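Local structure of threonine synthase (Brucella melitensis bv. 1, 4F4F) at residues H191-E196 with T449-E454; V142-G147 with N204-M209; E58-V63 with Q235-F240; Q122-M127 with W229-P234. The protein probably catalyses the last step of threonine biosynthesis, converting O-phospho-L-homoserine and water into L-threonine and phosphate with the help of pyridoxal 5'-phosphate. All blocks are in the same frame, centred on the assembly; numbering follows the deposited sequence.

Interaction 1. Residues H191-E196 with T449-E454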
loop_
_atom_site.group_PDB
_atom_site.type_symbol
_atom_site.label_atom_id
_atom_site.label_comp_id
_atom_site.label_asym_id
_atom_site.label_seq_id
_atom_site.Cartn_x
_atom_site.Cartn_y
_atom_site.Cartn_z
ATOM N N HIS A 191 5.642 -18.405 9.000
ATOM C CA HIS A 191 4.773 -19.056 9.987
ATOM C C HIS A 191 3.383 -18.499 9.940
ATOM O O HIS A 191 3.142 -17.376 10.333
ATOM C CB HIS A 191 5.389 -18.920 11.374
ATOM C CG HIS A 191 6.817 -19.424 11.430
ATOM N ND1 HIS A 191 7.129 -20.679 11.777
ATOM C CD2 HIS A 191 8.014 -18.787 11.129
ATOM C CE1 HIS A 191 8.464 -20.846 11.703
ATOM N NE2 HIS A 191 9.005 -19.685 11.303
ATOM N N ALA A 192 2.458 -19.297 9.436
ATOM C CA ALA A 192 1.067 -18.869 9.303
ATOM C C ALA A 192 0.349 -19.423 10.517
ATOM O O ALA A 192 0.327 -20.627 10.713
ATOM C CB ALA A 192 0.462 -19.421 8.000
ATOM N N LEU A 193 -0.242 -18.530 11.305
ATOM C CA LEU A 193 -0.856 -18.861 12.560
ATOM C C LEU A 193 -2.349 -18.624 12.432
ATOM O O LEU A 193 -2.771 -17.490 12.319
ATOM C CB LEU A 193 -0.264 -17.973 13.691
ATOM C CG LEU A 193 1.240 -18.100 13.957
ATOM C CD1 LEU A 193 1.703 -17.297 15.167
ATOM C CD2 LEU A 193 1.637 -19.573 14.092
ATOM N N SER A 194 -3.118 -19.706 12.427
ATOM C CA SER A 194 -4.562 -19.695 12.292
ATOM C C SER A 194 -5.133 -19.647 13.711
ATOM O O SER A 194 -5.202 -20.668 14.409
ATOM C CB SER A 194 -4.990 -20.957 11.516
ATOM O OG SER A 194 -6.382 -21.027 11.250
ATOM N N ILE A 195 -5.539 -18.452 14.136
ATOM C CA ILE A 195 -6.011 -18.212 15.505
ATOM C C ILE A 195 -7.484 -18.623 15.629
ATOM O O ILE A 195 -8.315 -18.272 14.777
ATOM C CB ILE A 195 -5.820 -16.716 15.889
ATOM C CG1 ILE A 195 -4.352 -16.281 15.640
ATOM C CG2 ILE A 195 -6.306 -16.433 17.335
ATOM C CD1 ILE A 195 -3.315 -17.124 16.380
ATOM N N GLU A 196 -7.818 -19.350 16.692
ATOM C CA GLU A 196 -9.204 -19.703 17.001
ATOM C C GLU A 196 -9.853 -18.467 17.641
ATOM O O GLU A 196 -10.020 -18.371 18.862
ATOM C CB GLU A 196 -9.276 -20.993 17.850
ATOM C CG GLU A 196 -8.527 -22.162 17.173
ATOM C CD GLU A 196 -9.109 -23.551 17.381
ATOM O OE1 GLU A 196 -10.149 -23.828 16.772
ATOM O OE2 GLU A 196 -8.553 -24.391 18.160
ATOM N N THR A 449 -0.347 -23.419 11.626
ATOM C CA THR A 449 -0.512 -23.937 12.957
ATOM C C THR A 449 -1.724 -23.276 13.566
ATOM O O THR A 449 -1.804 -22.039 13.596
ATOM C CB THR A 449 0.715 -23.633 13.811
ATOM O OG1 THR A 449 1.865 -24.198 13.191
ATOM C CG2 THR A 449 0.555 -24.203 15.240
ATOM N N VAL A 450 -2.643 -24.089 14.063
ATOM C CA VAL A 450 -3.820 -23.593 14.784
ATOM C C VAL A 450 -3.421 -23.284 16.223
ATOM O O VAL A 450 -2.872 -24.155 16.911
ATOM C CB VAL A 450 -4.959 -24.627 14.749
ATOM C CG1 VAL A 450 -6.173 -24.134 15.553
ATOM C CG2 VAL A 450 -5.321 -24.969 13.309
ATOM N N LEU A 451 -3.696 -22.063 16.684
ATOM C CA LEU A 451 -3.416 -21.658 18.076
ATOM C C LEU A 451 -4.640 -21.003 18.674
ATOM O O LEU A 451 -5.342 -20.273 17.973
ATOM C CB LEU A 451 -2.259 -20.657 18.185
ATOM C CG LEU A 451 -0.910 -21.107 17.649
ATOM C CD1 LEU A 451 0.049 -19.926 17.678
ATOM C CD2 LEU A 451 -0.408 -22.259 18.487
ATOM N N HIS A 452 -4.896 -21.285 19.958
ATOM C CA HIS A 452 -5.869 -20.550 20.729
ATOM C C HIS A 452 -5.547 -19.097 20.888
ATOM O O HIS A 452 -4.383 -18.666 20.791
ATOM C CB HIS A 452 -6.105 -21.222 22.106
ATOM C CG HIS A 452 -7.009 -22.430 22.036
ATOM N ND1 HIS A 452 -6.837 -23.510 22.793
ATOM C CD2 HIS A 452 -8.105 -22.699 21.237
ATOM C CE1 HIS A 452 -7.782 -24.432 22.509
ATOM N NE2 HIS A 452 -8.555 -23.943 21.552
ATOM N N ASN A 453 -6.595 -18.319 21.158
ATOM C CA ASN A 453 -6.517 -16.860 21.198
ATOM C C ASN A 453 -6.017 -16.410 22.590
ATOM O O ASN A 453 -6.797 -16.028 23.444
ATOM C CB ASN A 453 -7.907 -16.307 20.872
ATOM C CG ASN A 453 -8.034 -14.811 21.079
ATOM O OD1 ASN A 453 -7.041 -14.061 21.025
ATOM N ND2 ASN A 453 -9.276 -14.361 21.286
ATOM N N GLU A 454 -4.725 -16.576 22.828
ATOM C CA GLU A 454 -4.105 -16.266 24.137
ATOM C C GLU A 454 -2.714 -15.724 23.856
ATOM O O GLU A 454 -1.933 -16.355 23.119
ATOM C CB GLU A 454 -4.008 -17.501 25.043
ATOM C CG GLU A 454 -5.369 -18.154 25.304
ATOM C CD GLU A 454 -5.340 -19.442 26.125
ATOM O OE1 GLU A 454 -4.499 -19.566 27.048
ATOM O OE2 GLU A 454 -6.206 -20.318 25.859
HETATM O O HOH W 1 2.918 -22.272 11.595
HETATM O O HOH W 2 -9.060 -19.527 21.342
HETATM O O HOH W 3 -11.353 -16.583 20.671
#

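Interaction 2. Residues V142-G147 with N204-M209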
loop_
_atom_site.group_PDB
_atom_site.type_symbol
_atom_site.label_atom_id
_atom_site.label_comp_id
_atom_site.label_asym_id
_atom_site.label_seq_id
_atom_site.Cartn_x
_atom_site.Cartn_y
_atom_site.Cartn_z
ATOM N N VAL A 142 5.852 -9.411 12.613
ATOM C CA VAL A 142 4.598 -9.947 13.152
ATOM C C VAL A 142 3.427 -9.085 12.669
ATOM O O VAL A 142 3.504 -7.875 12.718
ATOM C CB VAL A 142 4.638 -10.049 14.705
ATOM C CG1 VAL A 142 3.346 -10.670 15.210
ATOM C CG2 VAL A 142 5.814 -10.923 15.183
ATOM N N GLY A 143 2.386 -9.703 12.122
ATOM C CA GLY A 143 1.180 -8.981 11.758
ATOM C C GLY A 143 -0.075 -9.818 11.789
ATOM O O GLY A 143 -0.019 -11.046 11.911
ATOM N N ALA A 144 -1.217 -9.136 11.720
ATOM C CA ALA A 144 -2.526 -9.771 11.671
ATOM C C ALA A 144 -3.170 -9.396 10.350
ATOM O O ALA A 144 -2.926 -8.300 9.835
ATOM C CB ALA A 144 -3.388 -9.287 12.825
ATOM N N THR A 145 -3.950 -10.299 9.764
ATOM C CA THR A 145 -4.602 -10.014 8.477
ATOM C C THR A 145 -5.966 -10.681 8.442
ATOM O O THR A 145 -6.191 -11.688 9.128
ATOM C CB THR A 145 -3.773 -10.573 7.303
ATOM O OG1 THR A 145 -4.389 -10.200 6.055
ATOM C CG2 THR A 145 -3.681 -12.138 7.374
ATOM N N SER A 146 -6.870 -10.119 7.651
ATOM C CA SER A 146 -8.114 -10.787 7.320
ATOM C C SER A 146 -7.924 -11.612 6.057
ATOM O O SER A 146 -8.839 -12.313 5.647
ATOM C CB SER A 146 -9.218 -9.755 7.087
ATOM O OG SER A 146 -8.807 -8.926 6.013
ATOM N N GLY A 147 -6.759 -11.521 5.410
ATOM C CA GLY A 147 -6.451 -12.430 4.305
ATOM C C GLY A 147 -5.443 -11.910 3.307
ATOM O O GLY A 147 -4.423 -12.574 3.038
ATOM N N ASN A 204 -5.654 -7.839 18.317
ATOM C CA ASN A 204 -5.451 -7.634 19.748
ATOM C C ASN A 204 -4.224 -8.383 20.259
ATOM O O ASN A 204 -3.460 -7.854 21.074
ATOM C CB ASN A 204 -6.721 -8.017 20.515
ATOM C CG ASN A 204 -7.805 -6.949 20.423
ATOM O OD1 ASN A 204 -7.497 -5.794 20.209
ATOM N ND2 ASN A 204 -9.061 -7.323 20.611
ATOM N N LEU A 205 -3.985 -9.580 19.721
ATOM C CA LEU A 205 -2.796 -10.339 20.055
ATOM C C LEU A 205 -1.542 -9.652 19.541
ATOM O O LEU A 205 -0.501 -9.658 20.203
ATOM C CB LEU A 205 -2.878 -11.754 19.496
ATOM C CG LEU A 205 -3.994 -12.617 20.099
ATOM C CD1 LEU A 205 -4.317 -13.731 19.114
ATOM C CD2 LEU A 205 -3.587 -13.175 21.461
ATOM N N VAL A 206 -1.618 -9.097 18.342
ATOM C CA VAL A 206 -0.468 -8.391 17.793
ATOM C C VAL A 206 -0.144 -7.151 18.617
ATOM O O VAL A 206 1.038 -6.894 18.919
ATOM C CB VAL A 206 -0.629 -8.077 16.292
ATOM C CG1 VAL A 206 0.466 -7.108 15.818
ATOM C CG2 VAL A 206 -0.582 -9.372 15.472
ATOM N N LYS A 207 -1.184 -6.392 18.969
ATOM C CA LYS A 207 -1.028 -5.176 19.787
ATOM C C LYS A 207 -0.456 -5.588 21.149
ATOM O O LYS A 207 0.423 -4.921 21.677
ATOM C CB LYS A 207 -2.368 -4.437 19.947
ATOM N N GLY A 208 -0.942 -6.710 21.683
ATOM C CA GLY A 208 -0.411 -7.325 22.904
ATOM C C GLY A 208 1.098 -7.566 22.840
ATOM O O GLY A 208 1.835 -7.172 23.758
ATOM N N MET A 209 1.562 -8.193 21.765
ATOM C CA MET A 209 2.986 -8.479 21.614
ATOM C C MET A 209 3.774 -7.183 21.541
ATOM O O MET A 209 4.831 -7.072 22.165
ATOM C CB MET A 209 3.261 -9.325 20.361
ATOM C CG MET A 209 2.841 -10.791 20.530
ATOM S SD MET A 209 3.200 -11.875 19.124
ATOM C CE MET A 209 1.752 -11.581 18.122
#

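Interaction 3. Residues E58-V63 with Q235-F240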
loop_
_atom_site.group_PDB
_atom_site.type_symbol
_atom_site.label_atom_id
_atom_site.label_comp_id
_atom_site.label_asym_id
_atom_site.label_seq_id
_atom_site.Cartn_x
_atom_site.Cartn_y
_atom_site.Cartn_z
ATOM N N GLU A 58 14.922 0.270 -14.276
ATOM C CA GLU A 58 15.772 1.436 -14.459
ATOM C C GLU A 58 15.115 2.728 -13.992
ATOM O O GLU A 58 15.775 3.592 -13.427
ATOM C CB GLU A 58 16.174 1.567 -15.922
ATOM C CG GLU A 58 17.157 0.507 -16.389
ATOM C CD GLU A 58 17.316 0.530 -17.902
ATOM O OE1 GLU A 58 16.328 0.737 -18.643
ATOM O OE2 GLU A 58 18.421 0.325 -18.371
ATOM N N VAL A 59 13.805 2.864 -14.207
ATOM C CA VAL A 59 13.104 4.037 -13.748
ATOM C C VAL A 59 13.056 4.039 -12.219
ATOM O O VAL A 59 13.246 5.068 -11.588
ATOM C CB VAL A 59 11.685 4.133 -14.342
ATOM C CG1 VAL A 59 10.876 5.262 -13.701
ATOM C CG2 VAL A 59 11.762 4.346 -15.861
ATOM N N ALA A 60 12.796 2.876 -11.655
ATOM C CA ALA A 60 12.783 2.688 -10.198
ATOM C C ALA A 60 14.127 3.108 -9.566
ATOM O O ALA A 60 14.164 3.811 -8.575
ATOM C CB ALA A 60 12.443 1.235 -9.865
ATOM N N LEU A 61 15.226 2.739 -10.178
ATOM C CA LEU A 61 16.534 3.105 -9.634
ATOM C C LEU A 61 16.727 4.619 -9.690
ATOM O O LEU A 61 17.188 5.229 -8.715
ATOM C CB LEU A 61 17.632 2.362 -10.366
ATOM C CG LEU A 61 17.728 0.856 -10.104
ATOM C CD1 LEU A 61 18.628 0.217 -11.133
ATOM C CD2 LEU A 61 18.204 0.576 -8.699
ATOM N N ALA A 62 16.336 5.240 -10.801
ATOM C CA ALA A 62 16.427 6.687 -10.948
ATOM C C ALA A 62 15.576 7.392 -9.898
ATOM O O ALA A 62 16.063 8.332 -9.238
ATOM C CB ALA A 62 16.041 7.139 -12.366
ATOM N N VAL A 63 14.340 6.939 -9.711
ATOM C CA VAL A 63 13.343 7.652 -8.885
ATOM C C VAL A 63 13.582 7.426 -7.381
ATOM O O VAL A 63 13.453 8.344 -6.553
ATOM C CB VAL A 63 11.913 7.253 -9.417
ATOM C CG1 VAL A 63 10.776 7.504 -8.458
ATOM C CG2 VAL A 63 11.700 7.967 -10.764
ATOM N N GLN A 235 5.981 2.978 -4.343
ATOM C CA GLN A 235 4.803 3.211 -5.139
ATOM C C GLN A 235 4.920 4.467 -6.010
ATOM O O GLN A 235 4.219 4.587 -7.017
ATOM C CB GLN A 235 3.610 3.279 -4.230
ATOM C CG GLN A 235 3.365 1.959 -3.537
ATOM C CD GLN A 235 1.999 1.893 -2.901
ATOM O OE1 GLN A 235 1.887 1.954 -1.681
ATOM N NE2 GLN A 235 0.905 1.831 -3.761
ATOM N N VAL A 236 5.872 5.331 -5.672
ATOM C CA VAL A 236 6.166 6.521 -6.479
ATOM C C VAL A 236 6.512 6.128 -7.932
ATOM O O VAL A 236 6.132 6.811 -8.882
ATOM C CB VAL A 236 7.317 7.320 -5.855
ATOM C CG1 VAL A 236 7.673 8.538 -6.735
ATOM C CG2 VAL A 236 6.965 7.779 -4.445
ATOM N N VAL A 237 7.151 4.970 -8.090
ATOM C CA VAL A 237 7.708 4.580 -9.347
ATOM C C VAL A 237 6.648 4.469 -10.449
ATOM O O VAL A 237 6.843 4.968 -11.558
ATOM C CB VAL A 237 8.515 3.269 -9.233
ATOM C CG1 VAL A 237 9.063 2.874 -10.598
ATOM C CG2 VAL A 237 9.698 3.437 -8.234
ATOM N N TYR A 238 5.540 3.788 -10.168
ATOM C CA TYR A 238 4.613 3.493 -11.248
ATOM C C TYR A 238 3.849 4.735 -11.734
ATOM O O TYR A 238 3.331 4.755 -12.846
ATOM C CB TYR A 238 3.716 2.316 -10.966
ATOM C CG TYR A 238 2.975 2.360 -9.676
ATOM C CD1 TYR A 238 1.924 3.227 -9.493
ATOM C CD2 TYR A 238 3.247 1.443 -8.681
ATOM C CE1 TYR A 238 1.218 3.239 -8.286
ATOM C CE2 TYR A 238 2.537 1.448 -7.500
ATOM C CZ TYR A 238 1.541 2.346 -7.312
ATOM O OH TYR A 238 0.829 2.315 -6.106
ATOM N N TYR A 239 3.833 5.778 -10.917
ATOM C CA TYR A 239 3.330 7.071 -11.411
ATOM C C TYR A 239 4.245 7.622 -12.500
ATOM O O TYR A 239 3.776 8.003 -13.565
ATOM C CB TYR A 239 3.174 8.077 -10.291
ATOM C CG TYR A 239 2.083 7.708 -9.362
ATOM C CD1 TYR A 239 0.783 8.110 -9.602
ATOM C CD2 TYR A 239 2.341 6.961 -8.225
ATOM C CE1 TYR A 239 -0.230 7.769 -8.735
ATOM C CE2 TYR A 239 1.324 6.572 -7.371
ATOM C CZ TYR A 239 0.041 7.015 -7.636
ATOM O OH TYR A 239 -0.958 6.706 -6.782
ATOM N N PHE A 240 5.556 7.565 -12.282
ATOM C CA PHE A 240 6.499 7.883 -13.335
ATOM C C PHE A 240 6.384 7.000 -14.587
ATOM O O PHE A 240 6.346 7.507 -15.716
ATOM C CB PHE A 240 7.952 7.839 -12.818
ATOM C CG PHE A 240 8.362 9.092 -12.050
ATOM C CD1 PHE A 240 8.043 9.244 -10.703
ATOM C CD2 PHE A 240 9.085 10.088 -12.664
ATOM C CE1 PHE A 240 8.443 10.366 -9.996
ATOM C CE2 PHE A 240 9.451 11.225 -11.970
ATOM C CZ PHE A 240 9.142 11.364 -10.641
#

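Interaction 4. Residues Q122-M127 with W229-P234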
loop_
_atom_site.group_PDB
_atom_site.type_symbol
_atom_site.label_atom_id
_atom_site.label_comp_id
_atom_site.label_asym_id
_atom_site.label_seq_id
_atom_site.Cartn_x
_atom_site.Cartn_y
_atom_site.Cartn_z
ATOM N N GLN A 122 7.620 -6.227 -1.971
ATOM C CA GLN A 122 8.685 -7.054 -2.522
ATOM C C GLN A 122 10.025 -6.305 -2.421
ATOM O O GLN A 122 11.067 -6.913 -2.201
ATOM C CB GLN A 122 8.354 -7.439 -3.978
ATOM C CG GLN A 122 7.285 -8.509 -4.125
ATOM C CD GLN A 122 7.727 -9.860 -3.604
ATOM O OE1 GLN A 122 8.923 -10.199 -3.633
ATOM N NE2 GLN A 122 6.763 -10.635 -3.082
ATOM N N LEU A 123 9.994 -4.991 -2.519
ATOM C CA LEU A 123 11.224 -4.203 -2.372
ATOM C C LEU A 123 11.527 -3.937 -0.899
ATOM O O LEU A 123 12.689 -4.071 -0.459
ATOM C CB LEU A 123 11.128 -2.893 -3.170
ATOM C CG LEU A 123 12.376 -1.987 -3.165
ATOM C CD1 LEU A 123 13.593 -2.767 -3.623
ATOM C CD2 LEU A 123 12.153 -0.694 -3.973
ATOM N N LEU A 124 10.498 -3.536 -0.142
ATOM C CA LEU A 124 10.627 -3.305 1.311
ATOM C C LEU A 124 11.297 -4.492 2.008
ATOM O O LEU A 124 12.197 -4.309 2.823
ATOM C CB LEU A 124 9.253 -3.066 1.981
ATOM C CG LEU A 124 9.239 -3.005 3.522
ATOM C CD1 LEU A 124 10.181 -1.862 3.926
ATOM C CD2 LEU A 124 7.871 -2.738 4.123
ATOM N N ALA A 125 10.854 -5.706 1.721
ATOM C CA ALA A 125 11.414 -6.881 2.426
ATOM C C ALA A 125 12.926 -7.043 2.112
ATOM O O ALA A 125 13.715 -7.368 3.019
ATOM C CB ALA A 125 10.627 -8.148 2.134
ATOM N N ARG A 126 13.325 -6.730 0.877
ATOM C CA ARG A 126 14.727 -6.811 0.460
ATOM C C ARG A 126 15.570 -5.668 0.994
ATOM O O ARG A 126 16.706 -5.880 1.403
ATOM C CB ARG A 126 14.847 -6.919 -1.076
ATOM C CG ARG A 126 14.286 -8.222 -1.601
ATOM C CD ARG A 126 14.244 -8.369 -3.112
ATOM N NE ARG A 126 13.925 -9.741 -3.532
ATOM C CZ ARG A 126 12.683 -10.237 -3.601
ATOM N NH1 ARG A 126 11.625 -9.494 -3.268
ATOM N NH2 ARG A 126 12.481 -11.472 -3.997
ATOM N N MET A 127 15.022 -4.463 1.020
ATOM C CA MET A 127 15.724 -3.323 1.597
ATOM C C MET A 127 15.960 -3.587 3.079
ATOM O O MET A 127 17.045 -3.352 3.593
ATOM C CB MET A 127 14.921 -2.019 1.413
ATOM C CG MET A 127 14.823 -1.599 -0.042
ATOM S SD MET A 127 14.236 0.068 -0.262
ATOM C CE MET A 127 12.569 0.021 0.429
ATOM N N TRP A 229 7.379 4.377 5.932
ATOM C CA TRP A 229 7.784 5.104 4.735
ATOM C C TRP A 229 8.096 4.149 3.568
ATOM O O TRP A 229 7.821 4.484 2.454
ATOM C CB TRP A 229 8.937 6.051 5.055
ATOM C CG TRP A 229 9.517 6.678 3.824
ATOM C CD1 TRP A 229 10.768 6.448 3.251
ATOM C CD2 TRP A 229 8.827 7.607 2.899
ATOM N NE1 TRP A 229 10.900 7.155 2.088
ATOM C CE2 TRP A 229 9.778 7.899 1.837
ATOM C CE3 TRP A 229 7.570 8.209 2.875
ATOM C CZ2 TRP A 229 9.460 8.736 0.795
ATOM C CZ3 TRP A 229 7.272 9.070 1.829
ATOM C CH2 TRP A 229 8.188 9.312 0.809
ATOM N N ALA A 230 8.584 2.915 3.809
ATOM C CA ALA A 230 8.958 2.006 2.683
ATOM C C ALA A 230 7.777 1.230 2.097
ATOM O O ALA A 230 7.898 0.614 1.018
ATOM C CB ALA A 230 10.088 1.073 3.095
ATOM N N ARG A 231 6.620 1.264 2.740
ATOM C CA ARG A 231 5.405 0.845 2.035
ATOM C C ARG A 231 4.961 1.894 1.058
ATOM O O ARG A 231 4.167 1.611 0.143
ATOM C CB ARG A 231 4.231 0.560 3.001
ATOM C CG ARG A 231 4.338 -0.764 3.731
ATOM C CD ARG A 231 3.879 -1.936 2.872
ATOM N NE ARG A 231 2.433 -1.933 2.750
ATOM C CZ ARG A 231 1.588 -2.433 3.659
ATOM N NH1 ARG A 231 2.030 -3.023 4.768
ATOM N NH2 ARG A 231 0.269 -2.328 3.474
ATOM N N ILE A 232 5.364 3.145 1.281
ATOM C CA ILE A 232 4.908 4.193 0.371
ATOM C C ILE A 232 5.924 4.455 -0.721
ATOM O O ILE A 232 5.592 4.483 -1.883
ATOM C CB ILE A 232 4.609 5.495 1.112
ATOM C CG1 ILE A 232 3.411 5.273 2.064
ATOM C CG2 ILE A 232 4.324 6.620 0.107
ATOM C CD1 ILE A 232 3.042 6.539 2.814
ATOM N N MET A 233 7.177 4.629 -0.333
ATOM C CA MET A 233 8.215 5.029 -1.268
ATOM C C MET A 233 8.204 4.279 -2.615
ATOM O O MET A 233 8.296 4.903 -3.654
ATOM C CB MET A 233 9.575 4.886 -0.580
ATOM C CG MET A 233 10.749 5.208 -1.453
ATOM S SD MET A 233 12.269 4.878 -0.535
ATOM C CE MET A 233 12.863 3.430 -1.360
ATOM N N PRO A 234 8.132 2.943 -2.617
ATOM C CA PRO A 234 8.245 2.259 -3.908
ATOM C C PRO A 234 7.105 2.550 -4.889
ATOM O O PRO A 234 7.224 2.322 -6.106
ATOM C CB PRO A 234 8.266 0.781 -3.526
ATOM C CG PRO A 234 8.667 0.733 -2.094
ATOM C CD PRO A 234 8.084 1.985 -1.502
#

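Interaction 1. Residues H191-E196 with T449-E454
L451 lays its CD1 methyl against the fork of L193, 3.9 Å from L193 CD2, the two leucines crossing at a slant on the face of the sheet they share with I195 and T449. Further along, I195 brings CD1 beside L451 CB and sets CG2 against N453 CB at 3.9 Å, where N453 centres an inverse gamma turn. Y461 of helix 455-465 packs on L193, T449 and L451.

S194, V450 and E196 occupy the other face. V450 CG1, held anti to its own backbone N (chi1 178°), meets E196 CG at 3.5 Å. E196 then carries its carboxylate to the H452 ring with the two planes nearly parallel, but the angle from H452 NE2 is too poor for a hydrogen bond. S194 OG is hydrogen-bonded to N171.

Four backbone bonds stitch the pair: T449 N to A192 O, S194 N to T449 O, L451 N to S194 O and E196 N to L451 O, the last 2.9 Å. One water bridges A192 O and T449 OG1; two others donate to E196 O and link it to N453 N and N453 ND2. This is a parallel beta pair in which the late strand 449-452 forms one edge of a five-stranded parallel sheet.

Interaction 2. Residues V142-G147 with N204-M209
Strand 142-144 and helix 204-209 run roughly antiparallel, their directions 154° apart and their axes 7.8 Å at the closest, with G143 and V206 the nearest pair of CA atoms. V206 does most of the touching. Its CG2 branch, the one anti to the carbonyl carbon, comes down on the peptide link between G143 and A144, 3.7 Å from G143 C, and the same methyl lies 3.9 Å from A144 CB. One valine branch therefore covers both main chain and side chain of the strand.

A turn further along the helix, M209 meets V142. The methionine runs out extended and then bends at its last torsion (chi3 -85°), which swings the methyl in so that M209 CE lies 3.4 Å from V142 CG1, tighter than carbons usually sit. The two side chains cross at about a right angle.

The packing is that of a helix set on the face of a parallel sheet and running back against the direction of its strands, as in alpha/beta folds: helix 199-211 follows strand 190-196 and passes over strand 139-144 on the chain's way to the edge strand 221-223. L221 of that edge strand touches both V142 and M209, while helix 455-465 flanks M209 through L455, V458 and E459.

Past the strand, the chain makes an ST turn, T145 OG1 accepting from G147 N at 2.8 Å. The same oxygen also accepts from G150 N, so two backbone N-H groups grip it near the start of helix 148-157, with G147 in the N-cap position.

Interaction 3. Residues E58-V63 with Q235-F240
V63 presses its CG2 methyl squarely onto the F240 ring, 3.8 Å from the centroid and only 11° off the ring normal, a well-centred CH-pi contact. Its first torsion (chi1 161°) divides the work of the two branches: CG2, anti to the carbonyl carbon, takes the ring face, and CG1, anti to the backbone N, lies by the CD1 side of the ring and meets V236 CG1 at 3.7 Å.

V237 takes the middle of the contact. Its two methyls straddle A60, V237 CG1 and CG2 each lying 3.7 Å from A60 CA, and CG1 also meets A60 CB at 3.8 Å. The small alanine lets the helices come together here, with the A60 and V237 CA atoms 5.5 Å apart. V59 closes the other end, setting CG1 against the CB of F240 at 4.0 Å and more loosely against V237 CG1.

All of this is buried and apolar. A271 of helix 263-274 lies against F240, and V81 of helix 74-86 covers A60. On the side of its helix turned from the contact, Y239 gives its hydroxyl to a hydrogen bond with D264 O, close to the cofactor. The arrangement is plain helix-on-helix packing, helix 56-64 of the N-terminal part crossing helix 236-245 of the pyridoxal-phosphate-dependent enzyme region, with the side chain of V236 about 12 Å from the bound cofactor.

Interaction 4. Residues Q122-M127 with W229-P234
L123 and L124 each set CG anti to the backbone N (chi1 -177° and 172°), which carries neighbouring leucines from one helix turn onto different parts of segment 229-234. L124 straddles A230 and R231: CD2 comes to 4.1 Å from R231 CG, while CD1 points at the A230 methyl, a pair modelled too close for its distance to be trusted. L123 sends CD2 across to P234 CB at 4.2 Å.

One turn on, M127 runs out extended and then folds over at chi3 (-63°). This puts the sulfur SD 3.8 Å from M233 CE and drops the M127 methyl CE onto A230 CB at 3.8 Å, so the two methionines cross at a slant with the alanine beside them. Behind M233, its CB covers one face of the W229 ring, and W229 O accepts from both I232 N and M233 N, which holds this short, weakly bonded helix in shape.

On the helix itself, R126 NH1 donates to Q122 O and to Q122 OE1, both at 2.8 Å and both in the guanidinium plane, so one nitrogen clasps main chain and side chain of the same glutamine. R231 starts out pointing away from that helix, but its bent chain packs on K117 and M121 of the same helix.

Apolar packing thus joins segment 229-234 to the helix that starts at K117, the lysine predicted to carry the cofactor though not attached here; the side chain of R231 lies about 6 Å from the pyridoxal phosphate, near the cofactor pocket.

In the fold
The contacts fall into two pairs. Interactions 1 and 2, centres 11 Å apart, both reach the same parallel sheet and touch through L205, whose CD1 lies 3.8 Å from I195 CG2; strand 190-196 runs on into helix 199-211. Interactions 3 and 4, centres 12 Å apart, adjoin in sequence where P234 meets Q235, and they are the two nearer the cofactor, interaction 4 the closer: the side chain of R231 comes within about 6 Å of the pyridoxal phosphate, that of V236 within about 12 Å. Interactions 1 and 3 stand on opposite sides of the chain's centre, 38 Å between centres. Interaction 4 has its nearest atoms about 9 Å from interaction 2, and helix 117-134 is followed directly by strand 139-144.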